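Local coordinates for AbiEi antitoxin C-terminal domain-containing protein (Mycobacterium tuberculosis, PDB 1ZEL) that is of unknown function but probably binds DNA through a winged-helix region and may act as an antitoxin of the AbiEi family, at residues 75-78 with 79-82; 215-218 with 219-223; 283-287 with 288-292. All blocks are in the same frame, centred on the assembly; numbering follows the deposited sequence.

Contact 1 (75-78 with 79-82)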
ATOM      1  N   PHE A  75      12.934  12.320  12.383  1.00 20.13           N
ATOM      2  CA  PHE A  75      13.781  12.455  13.568  1.00 19.83           C
ATOM      3  C   PHE A  75      14.182  11.053  14.018  1.00 19.76           C
ATOM      4  O   PHE A  75      13.334  10.203  14.203  1.00 18.84           O
ATOM      5  CB  PHE A  75      13.004  13.175  14.681  1.00 20.05           C
ATOM      6  CG  PHE A  75      13.754  13.293  15.991  1.00 19.90           C
ATOM      7  CD1 PHE A  75      14.942  14.026  16.071  1.00 21.09           C
ATOM      8  CD2 PHE A  75      13.289  12.642  17.132  1.00 15.71           C
ATOM      9  CE1 PHE A  75      15.632  14.128  17.260  1.00 20.72           C
ATOM     10  CE2 PHE A  75      13.958  12.750  18.334  1.00 15.87           C
ATOM     11  CZ  PHE A  75      15.146  13.513  18.397  1.00 16.76           C
ATOM     12  N   ILE A  76      15.480  10.819  14.180  1.00 20.12           N
ATOM     13  CA  ILE A  76      15.942   9.552  14.696  1.00 19.10           C
ATOM     14  C   ILE A  76      16.157   9.796  16.194  1.00 20.00           C
ATOM     15  O   ILE A  76      16.988  10.621  16.573  1.00 20.77           O
ATOM     16  CB  ILE A  76      17.261   9.083  14.015  1.00 19.29           C
ATOM     17  CG1 ILE A  76      17.271   9.371  12.494  1.00 20.23           C
ATOM     18  CG2 ILE A  76      17.569   7.597  14.356  1.00 20.26           C
ATOM     19  CD1 ILE A  76      16.113   8.729  11.682  1.00 24.40           C
ATOM     20  N   PRO A  77      15.378   9.103  17.045  1.00 19.72           N
ATOM     21  CA  PRO A  77      15.356   9.392  18.454  1.00 19.45           C
ATOM     22  C   PRO A  77      16.625   8.977  19.179  1.00 18.34           C
ATOM     23  O   PRO A  77      17.295   8.037  18.751  1.00 17.92           O
ATOM     24  CB  PRO A  77      14.143   8.610  18.962  1.00 18.71           C
ATOM     25  CG  PRO A  77      13.847   7.601  17.921  1.00 21.31           C
ATOM     26  CD  PRO A  77      14.438   8.041  16.655  1.00 20.58           C
ATOM     27  N   PRO A  78      16.927   9.643  20.306  1.00 17.80           N
ATOM     28  CA  PRO A  78      18.110   9.266  21.069  1.00 17.91           C
ATOM     29  C   PRO A  78      18.111   7.773  21.379  1.00 18.23           C
ATOM     30  O   PRO A  78      17.070   7.206  21.705  1.00 19.13           O
ATOM     31  CB  PRO A  78      17.958  10.066  22.354  1.00 16.76           C
ATOM     32  CG  PRO A  78      17.207  11.296  21.897  1.00 15.92           C
ATOM     33  CD  PRO A  78      16.203  10.756  20.943  1.00 16.48           C
ATOM     34  N   GLY A  79      19.284   7.163  21.285  1.00 17.94           N
ATOM     35  CA  GLY A  79      19.460   5.757  21.602  1.00 18.18           C
ATOM     36  C   GLY A  79      19.120   4.794  20.475  1.00 20.04           C
ATOM     37  O   GLY A  79      19.215   3.586  20.646  1.00 21.66           O
ATOM     38  N   GLU A  80      18.694   5.316  19.327  1.00 19.47           N
ATOM     39  CA  GLU A  80      18.388   4.477  18.182  1.00 19.75           C
ATOM     40  C   GLU A  80      19.232   4.823  16.978  1.00 19.72           C
ATOM     41  O   GLU A  80      19.541   5.989  16.722  1.00 19.18           O
ATOM     42  CB  GLU A  80      16.904   4.586  17.846  1.00 20.55           C
ATOM     43  CG  GLU A  80      16.009   4.137  18.999  1.00 22.81           C
ATOM     44  CD  GLU A  80      16.148   2.643  19.317  1.00 28.66           C
ATOM     45  OE1 GLU A  80      16.656   1.868  18.477  1.00 37.52           O
ATOM     46  OE2 GLU A  80      15.754   2.232  20.412  1.00 27.04           O
ATOM     47  N   ALA A  81      19.605   3.796  16.236  1.00 18.90           N
ATOM     48  CA  ALA A  81      20.399   3.988  15.035  1.00 20.45           C
ATOM     49  C   ALA A  81      19.496   4.204  13.806  1.00 20.98           C
ATOM     50  O   ALA A  81      19.945   4.718  12.778  1.00 22.04           O
ATOM     51  CB  ALA A  81      21.348   2.761  14.828  1.00 20.56           C
ATOM     52  N   ALA A  82      18.231   3.776  13.902  1.00 20.65           N
ATOM     53  CA  ALA A  82      17.329   3.796  12.752  1.00 21.25           C
ATOM     54  C   ALA A  82      15.877   3.735  13.172  1.00 22.42           C
ATOM     55  O   ALA A  82      15.551   3.450  14.322  1.00 22.46           O
ATOM     56  CB  ALA A  82      17.633   2.623  11.817  1.00 21.15           C
TER

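Contact 2 (215-218 with 219-223). With FMT (formic acid), chain J.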
ATOM      1  N   SER A 215     -17.312  -9.782   0.024  1.00 22.56           N
ATOM      2  CA  SER A 215     -18.741  -9.725  -0.219  1.00 22.63           C
ATOM      3  C   SER A 215     -18.936  -9.577  -1.730  1.00 22.15           C
ATOM      4  O   SER A 215     -18.321  -8.712  -2.381  1.00 21.64           O
ATOM      5  CB  SER A 215     -19.314  -8.528   0.543  1.00 23.25           C
ATOM      6  OG  SER A 215     -20.413  -7.997  -0.142  1.00 25.57           O
ATOM      7  N   ASP A 216     -19.788 -10.415  -2.306  1.00 22.92           N
ATOM      8  CA  ASP A 216     -20.008 -10.355  -3.752  1.00 23.20           C
ATOM      9  C   ASP A 216     -20.698  -9.061  -4.211  1.00 23.06           C
ATOM     10  O   ASP A 216     -20.474  -8.612  -5.328  1.00 23.16           O
ATOM     11  CB  ASP A 216     -20.724 -11.607  -4.246  1.00 23.97           C
ATOM     12  CG  ASP A 216     -19.907 -12.888  -3.991  1.00 24.81           C
ATOM     13  OD1 ASP A 216     -18.680 -12.835  -3.718  1.00 30.60           O
ATOM     14  OD2 ASP A 216     -20.496 -13.964  -4.042  1.00 28.68           O
ATOM     15  N   GLU A 217     -21.515  -8.441  -3.358  1.00 23.29           N
ATOM     16  CA  GLU A 217     -22.087  -7.142  -3.737  1.00 23.55           C
ATOM     17  C   GLU A 217     -20.997  -6.084  -3.877  1.00 22.76           C
ATOM     18  O   GLU A 217     -21.039  -5.268  -4.794  1.00 22.36           O
ATOM     19  CB  GLU A 217     -23.144  -6.641  -2.757  1.00 24.66           C
ATOM     20  CG  GLU A 217     -23.703  -5.275  -3.215  1.00 29.12           C
ATOM     21  CD  GLU A 217     -24.745  -4.657  -2.279  1.00 38.90           C
ATOM     22  OE1 GLU A 217     -25.513  -5.417  -1.644  1.00 43.67           O
ATOM     23  OE2 GLU A 217     -24.795  -3.408  -2.194  1.00 33.43           O
ATOM     24  N   ARG A 218     -20.047  -6.071  -2.951  1.00 23.23           N
ATOM     25  CA  ARG A 218     -18.936  -5.103  -3.045  1.00 23.26           C
ATOM     26  C   ARG A 218     -18.080  -5.390  -4.250  1.00 22.48           C
ATOM     27  O   ARG A 218     -17.675  -4.469  -4.947  1.00 23.44           O
ATOM     28  CB  ARG A 218     -18.080  -5.128  -1.794  1.00 22.90           C
ATOM     29  CG  ARG A 218     -18.782  -4.488  -0.643  1.00 28.76           C
ATOM     30  CD  ARG A 218     -18.029  -4.707   0.641  1.00 33.15           C
ATOM     31  NE  ARG A 218     -16.872  -3.825   0.751  1.00 38.56           N
ATOM     32  CZ  ARG A 218     -16.928  -2.556   1.138  1.00 35.09           C
ATOM     33  NH1 ARG A 218     -15.818  -1.856   1.222  1.00 41.48           N
ATOM     34  NH2 ARG A 218     -18.079  -1.995   1.451  1.00 36.55           N
ATOM     35  N   LEU A 219     -17.810  -6.670  -4.516  1.00 22.16           N
ATOM     36  CA  LEU A 219     -17.055  -7.049  -5.717  1.00 21.82           C
ATOM     37  C   LEU A 219     -17.718  -6.477  -6.968  1.00 21.94           C
ATOM     38  O   LEU A 219     -17.072  -5.860  -7.821  1.00 21.24           O
ATOM     39  CB  LEU A 219     -16.960  -8.577  -5.833  1.00 21.86           C
ATOM     40  CG  LEU A 219     -15.932  -9.226  -4.892  1.00 21.21           C
ATOM     41  CD1 LEU A 219     -15.999 -10.745  -5.051  1.00 21.97           C
ATOM     42  CD2 LEU A 219     -14.497  -8.724  -5.165  1.00 17.97           C
ATOM     43  N   GLU A 220     -19.031  -6.654  -7.048  1.00 21.13           N
ATOM     44  CA  GLU A 220     -19.762  -6.252  -8.201  1.00 21.45           C
ATOM     45  C   GLU A 220     -19.702  -4.729  -8.401  1.00 21.55           C
ATOM     46  O   GLU A 220     -19.586  -4.244  -9.532  1.00 21.20           O
ATOM     47  CB  GLU A 220     -21.199  -6.744  -8.038  1.00 22.12           C
ATOM     48  CG  GLU A 220     -22.130  -6.331  -9.141  1.00 25.73           C
ATOM     49  CD  GLU A 220     -23.553  -6.770  -8.880  1.00 32.97           C
ATOM     50  OE1 GLU A 220     -23.815  -7.423  -7.838  1.00 32.25           O
ATOM     51  OE2 GLU A 220     -24.407  -6.453  -9.729  1.00 33.15           O
ATOM     52  N   ARG A 221     -19.785  -3.977  -7.310  1.00 22.04           N
ATOM     53  CA  ARG A 221     -19.824  -2.516  -7.424  1.00 22.41           C
ATOM     54  C   ARG A 221     -18.425  -2.004  -7.791  1.00 22.54           C
ATOM     55  O   ARG A 221     -18.282  -1.052  -8.546  1.00 23.52           O
ATOM     56  CB  ARG A 221     -20.335  -1.882  -6.137  1.00 22.59           C
ATOM     57  CG  ARG A 221     -21.825  -2.160  -5.875  1.00 25.62           C
ATOM     58  CD  ARG A 221     -22.260  -1.452  -4.603  1.00 33.84           C
ATOM     59  NE  ARG A 221     -22.044  -0.007  -4.692  1.00 34.42           N
ATOM     60  CZ  ARG A 221     -21.686   0.765  -3.668  1.00 40.31           C
ATOM     61  NH1 ARG A 221     -21.495   0.231  -2.468  1.00 40.40           N
ATOM     62  NH2 ARG A 221     -21.503   2.068  -3.851  1.00 38.95           N
ATOM     63  N   LEU A 222     -17.405  -2.668  -7.275  1.00 21.69           N
ATOM     64  CA  LEU A 222     -16.011  -2.338  -7.622  1.00 21.61           C
ATOM     65  C   LEU A 222     -15.602  -2.769  -9.041  1.00 21.02           C
ATOM     66  O   LEU A 222     -14.699  -2.179  -9.617  1.00 19.34           O
ATOM     67  CB  LEU A 222     -15.059  -2.919  -6.594  1.00 21.31           C
ATOM     68  CG  LEU A 222     -15.075  -2.203  -5.230  1.00 24.51           C
ATOM     69  CD1 LEU A 222     -14.420  -3.040  -4.198  1.00 17.59           C
ATOM     70  CD2 LEU A 222     -14.344  -0.893  -5.307  1.00 26.66           C
ATOM     71  N   LEU A 223     -16.256  -3.795  -9.585  1.00 20.97           N
ATOM     72  CA  LEU A 223     -16.051  -4.199 -10.987  1.00 20.88           C
ATOM     73  C   LEU A 223     -16.838  -3.353 -11.973  1.00 21.76           C
ATOM     74  O   LEU A 223     -16.534  -3.329 -13.171  1.00 21.78           O
ATOM     75  CB  LEU A 223     -16.434  -5.673 -11.174  1.00 20.72           C
ATOM     76  CG  LEU A 223     -15.443  -6.667 -10.629  1.00 21.90           C
ATOM     77  CD1 LEU A 223     -16.172  -7.978 -10.373  1.00 19.05           C
ATOM     78  CD2 LEU A 223     -14.249  -6.819 -11.598  1.00 19.40           C
TER
HETATM   79  C   FMT J 712     -21.350  -5.088   1.694  1.00 55.41           C
HETATM   80  O1  FMT J 712     -21.272  -4.081   0.985  1.00 55.78           O
HETATM   81  O2  FMT J 712     -21.718  -6.193   1.291  1.00 54.60           O
HETATM   82  O   HOH W   1     -22.951  -9.492  -6.672  1.00 27.59           O
HETATM   83  O   HOH W   2     -21.613  -2.515  -1.343  1.00 37.04           O

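Contact 3 (283-287 with 288-292)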
ATOM      1  N   LEU A 283     -11.608 -18.151 -20.067  1.00 25.66           N
ATOM      2  CA  LEU A 283     -10.342 -17.711 -19.541  1.00 25.75           C
ATOM      3  C   LEU A 283      -9.275 -18.766 -19.724  1.00 25.85           C
ATOM      4  O   LEU A 283      -9.485 -19.948 -19.413  1.00 25.87           O
ATOM      5  CB  LEU A 283     -10.523 -17.382 -18.045  1.00 25.74           C
ATOM      6  CG  LEU A 283      -9.376 -16.768 -17.276  1.00 26.27           C
ATOM      7  CD1 LEU A 283      -9.951 -15.843 -16.261  1.00 22.87           C
ATOM      8  CD2 LEU A 283      -8.572 -17.841 -16.608  1.00 24.92           C
ATOM      9  N   VAL A 284      -8.129 -18.321 -20.228  1.00 26.34           N
ATOM     10  CA  VAL A 284      -6.917 -19.132 -20.273  1.00 26.10           C
ATOM     11  C   VAL A 284      -6.043 -18.668 -19.089  1.00 26.77           C
ATOM     12  O   VAL A 284      -5.605 -17.519 -19.040  1.00 26.56           O
ATOM     13  CB  VAL A 284      -6.170 -18.956 -21.611  1.00 26.20           C
ATOM     14  CG1 VAL A 284      -4.840 -19.699 -21.578  1.00 26.71           C
ATOM     15  CG2 VAL A 284      -7.047 -19.492 -22.774  1.00 24.10           C
ATOM     16  N   ASP A 285      -5.836 -19.559 -18.130  1.00 25.42           N
ATOM     17  CA  ASP A 285      -5.071 -19.240 -16.940  1.00 26.22           C
ATOM     18  C   ASP A 285      -3.603 -19.623 -17.129  1.00 26.66           C
ATOM     19  O   ASP A 285      -3.267 -20.798 -17.151  1.00 26.26           O
ATOM     20  CB  ASP A 285      -5.672 -19.953 -15.714  1.00 26.15           C
ATOM     21  CG  ASP A 285      -4.913 -19.656 -14.414  1.00 28.06           C
ATOM     22  OD1 ASP A 285      -4.181 -18.651 -14.358  1.00 29.73           O
ATOM     23  OD2 ASP A 285      -5.046 -20.441 -13.444  1.00 31.83           O
ATOM     24  N   GLU A 286      -2.743 -18.611 -17.253  1.00 27.34           N
ATOM     25  CA  GLU A 286      -1.302 -18.815 -17.389  1.00 28.00           C
ATOM     26  C   GLU A 286      -0.567 -18.490 -16.098  1.00 28.33           C
ATOM     27  O   GLU A 286       0.673 -18.541 -16.022  1.00 28.93           O
ATOM     28  CB  GLU A 286      -0.779 -17.967 -18.541  1.00 27.99           C
ATOM     29  CG  GLU A 286      -1.490 -18.287 -19.830  1.00 29.82           C
ATOM     30  CD  GLU A 286      -1.044 -17.464 -21.016  1.00 36.06           C
ATOM     31  OE1 GLU A 286      -0.249 -16.510 -20.848  1.00 35.18           O
ATOM     32  OE2 GLU A 286      -1.497 -17.789 -22.136  1.00 34.34           O
ATOM     33  N   LEU A 287      -1.340 -18.225 -15.056  1.00 28.07           N
ATOM     34  CA  LEU A 287      -0.782 -17.667 -13.839  1.00 27.85           C
ATOM     35  C   LEU A 287      -1.135 -18.409 -12.556  1.00 27.85           C
ATOM     36  O   LEU A 287      -0.249 -18.869 -11.863  1.00 28.46           O
ATOM     37  CB  LEU A 287      -1.176 -16.192 -13.722  1.00 27.84           C
ATOM     38  CG  LEU A 287      -0.839 -15.408 -12.450  1.00 29.37           C
ATOM     39  CD1 LEU A 287       0.652 -15.231 -12.318  1.00 34.18           C
ATOM     40  CD2 LEU A 287      -1.525 -14.061 -12.578  1.00 28.41           C
ATOM     41  N   VAL A 288      -2.416 -18.481 -12.224  1.00 27.81           N
ATOM     42  CA  VAL A 288      -2.821 -18.950 -10.911  1.00 28.75           C
ATOM     43  C   VAL A 288      -2.489 -20.440 -10.743  1.00 30.30           C
ATOM     44  O   VAL A 288      -1.644 -20.794  -9.911  1.00 30.42           O
ATOM     45  CB  VAL A 288      -4.296 -18.618 -10.627  1.00 28.89           C
ATOM     46  CG1 VAL A 288      -4.779 -19.270  -9.332  1.00 30.62           C
ATOM     47  CG2 VAL A 288      -4.473 -17.082 -10.534  1.00 27.23           C
ATOM     48  N   VAL A 289      -3.101 -21.297 -11.562  1.00 31.30           N
ATOM     49  CA  VAL A 289      -2.815 -22.748 -11.509  1.00 31.79           C
ATOM     50  C   VAL A 289      -1.344 -23.098 -11.859  1.00 31.98           C
ATOM     51  O   VAL A 289      -0.684 -23.834 -11.117  1.00 32.26           O
ATOM     52  CB  VAL A 289      -3.889 -23.572 -12.276  1.00 31.98           C
ATOM     53  CG1 VAL A 289      -3.642 -25.071 -12.139  1.00 34.30           C
ATOM     54  CG2 VAL A 289      -5.261 -23.251 -11.717  1.00 32.55           C
ATOM     55  N   PRO A 290      -0.792 -22.517 -12.935  1.00 32.74           N
ATOM     56  CA  PRO A 290       0.644 -22.721 -13.197  1.00 33.33           C
ATOM     57  C   PRO A 290       1.612 -22.380 -12.041  1.00 34.16           C
ATOM     58  O   PRO A 290       2.603 -23.103 -11.849  1.00 33.79           O
ATOM     59  CB  PRO A 290       0.907 -21.798 -14.391  1.00 33.57           C
ATOM     60  CG  PRO A 290      -0.406 -21.715 -15.065  1.00 33.09           C
ATOM     61  CD  PRO A 290      -1.408 -21.672 -13.974  1.00 32.02           C
ATOM     62  N   LEU A 291       1.358 -21.297 -11.295  1.00 34.71           N
ATOM     63  CA  LEU A 291       2.122 -21.024 -10.072  1.00 35.25           C
ATOM     64  C   LEU A 291       1.889 -22.070  -8.996  1.00 36.07           C
ATOM     65  O   LEU A 291       2.842 -22.491  -8.348  1.00 35.59           O
ATOM     66  CB  LEU A 291       1.813 -19.652  -9.467  1.00 34.64           C
ATOM     67  CG  LEU A 291       2.444 -18.456 -10.167  1.00 36.46           C
ATOM     68  CD1 LEU A 291       1.996 -17.190  -9.493  1.00 31.72           C
ATOM     69  CD2 LEU A 291       3.978 -18.539 -10.212  1.00 38.31           C
ATOM     70  N   LEU A 292       0.627 -22.446  -8.777  1.00 36.77           N
ATOM     71  CA  LEU A 292       0.302 -23.486  -7.794  1.00 37.24           C
ATOM     72  C   LEU A 292       1.005 -24.801  -8.126  1.00 38.71           C
ATOM     73  O   LEU A 292       1.416 -25.551  -7.232  1.00 38.55           O
ATOM     74  CB  LEU A 292      -1.203 -23.701  -7.730  1.00 37.23           C
ATOM     75  CG  LEU A 292      -1.952 -22.564  -7.053  1.00 34.20           C
ATOM     76  CD1 LEU A 292      -3.414 -22.806  -7.182  1.00 31.43           C
ATOM     77  CD2 LEU A 292      -1.536 -22.495  -5.573  1.00 36.99           C
TER

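Contact 1 (75-78 with 79-82)
Pro77 and Glu80 close a type II beta turn, a local contact at the protein surface. The turn lies in the loop that links strand 72-75 to strand 82-84. Its closing bond runs from Glu80 N to Pro77 O at 3.1 Å, with an N-H...O angle of 149°. Pro78 and Gly79 fill the two central positions. Gly79 has a positive phi of 84°, the conformation expected at the third position of this turn type. The side chains at the two ends also meet, with the CG atoms of Pro77 and Glu80 4.2 Å apart. Glu80 CB lies 3.6 Å from the backbone atom Pro77 O. The Glu80 chain then bends at CB-CG (chi2 -65°), and its carboxylate leads away from the proline. Above the turn, the two arms of the loop are joined by Ile76. Its CG2 branch, anti to the backbone N, reaches over to the returning chain. It sits 3.5 Å from Glu80 O and 3.9 Å from Ala82 N, so across the turn this methyl group meets backbone atoms. The Ile76 side chain also touches Arg12 and Val4. On the incoming arm, Pro77 N lies over one face of the Phe75 ring, offset toward its rim. The loop rests on the start of the chain. Arg12 NH1 donates a hydrogen bond to Glu80 O, and the backbones of Ala81 and Ser6 are bonded to each other. Pro78 packs on Trp63 and on Ala26 of helix 19-28. Strand 72-75 follows the three helices 19-28, 35-44 and 51-61 and strand 64-66, an order consistent with the wing of a winged-helix fold. The Pro-Gly pair at the centre of the bend is typical of a type II beta turn.

Contact 2 (215-218 with 219-223)
Glu217 and Arg221 lie side by side, one turn apart and pointing the same way, on helix 216-223, whose N-cap is Ser215. The nearest approach of the two side chains is from the carboxylate oxygen Glu217 OE2 to the methylene Arg221 CD, 4.0 Å. The carboxylate and guanidinium planes are turned 62° apart, and their charged atoms do not touch. A water in the plane of the guanidinium, at its edge, accepts from Arg221 NH1 at 3.0 Å. It also gives a weak bond to Glu217 OE2. The salt bridge of Arg221 is made by NH2 with Asp153. On another side of the helix, Asp216 and Leu219 cross obliquely, with Asp216 OD1 at 3.7 Å from Leu219 CD1. Asp216 OD1 is also paired with Arg246 in a salt bridge. Leu219 N bonds to Ser215 O at 3.0 Å and starts the helical backbone pattern. Arg218 bends at CG-CD (chi3 77°), and its NH1 bonds to Ala155 O. O1 of a formic acid molecule, probably from the crystallisation liquor, sits near Arg218 CG (3.0 Å) and at the edge of its guanidinium. Ser215 OG takes a weak capping bond from Arg218 N and donates to the formic acid O2 at 2.6 Å.

Contact 3 (283-287 with 288-292)
Asp285, the last residue of strand 283-285, turns its carboxylate onto the start of helix 288-296. CG stands anti to the backbone N (chi1 -180°), which carries both oxygens forward to the next backbone N-H groups. OD1 takes two of them. Val288 N meets it on the syn lone pair at 2.8 Å, while Leu287 N comes from above the carboxylate plane at 3.0 Å. OD2 accepts from Val289 N at 2.8 Å in a nearly straight bond (176°), on the syn side but tilted out of the plane. Tyr236 OH of helix 228-240 is a further partner of OD2. Three backbone donors thus hold the group and fix its rotation. The positive end of the helix would probably favour its charged form. The bond from Leu287 N to OD1 makes an Asx turn, and this turn leads the chain from the central strand of a three-stranded mixed sheet into the helix. Glu286 comes next. Its carbonyl carbon packs under the ring of Pro290, with Pro290 CG at 3.4 Å. Its carboxylate points elsewhere and bonds to His268. Pro290 stands in the first turn of the helix, where its lack of an N-H costs no helical bond. Leu287 is the N-cap residue. Leu287 O accepts from Leu291 N at 3.0 Å. The side chains of Leu287 and Leu291 run side by side and point the same way, their CD1 atoms 3.7 Å apart, and both touch Trp200 of helix 200-203.

In the fold
The contacts follow one another along the chain without overlap. Contact 1 lies in the N-terminal part, beside the helices and strands of the probable winged-helix region. Contacts 2 and 3 lie on the opposite side of the chain's centre. Their centres are about 45 and 46 Å from that of contact 1. Contacts 2 and 3 are closer, about 23 Å between centres, and do not touch. They share helix 228-240 as a neighbour: Leu219 packs on its Leu238, and Val288 on its Leu237. Contact 2 belongs to the AbiEi antitoxin C-terminal domain. Contact 1, in the likely DNA-binding part, is thus far from contacts 2 and 3, with nearest atoms about 33 to 34 Å away.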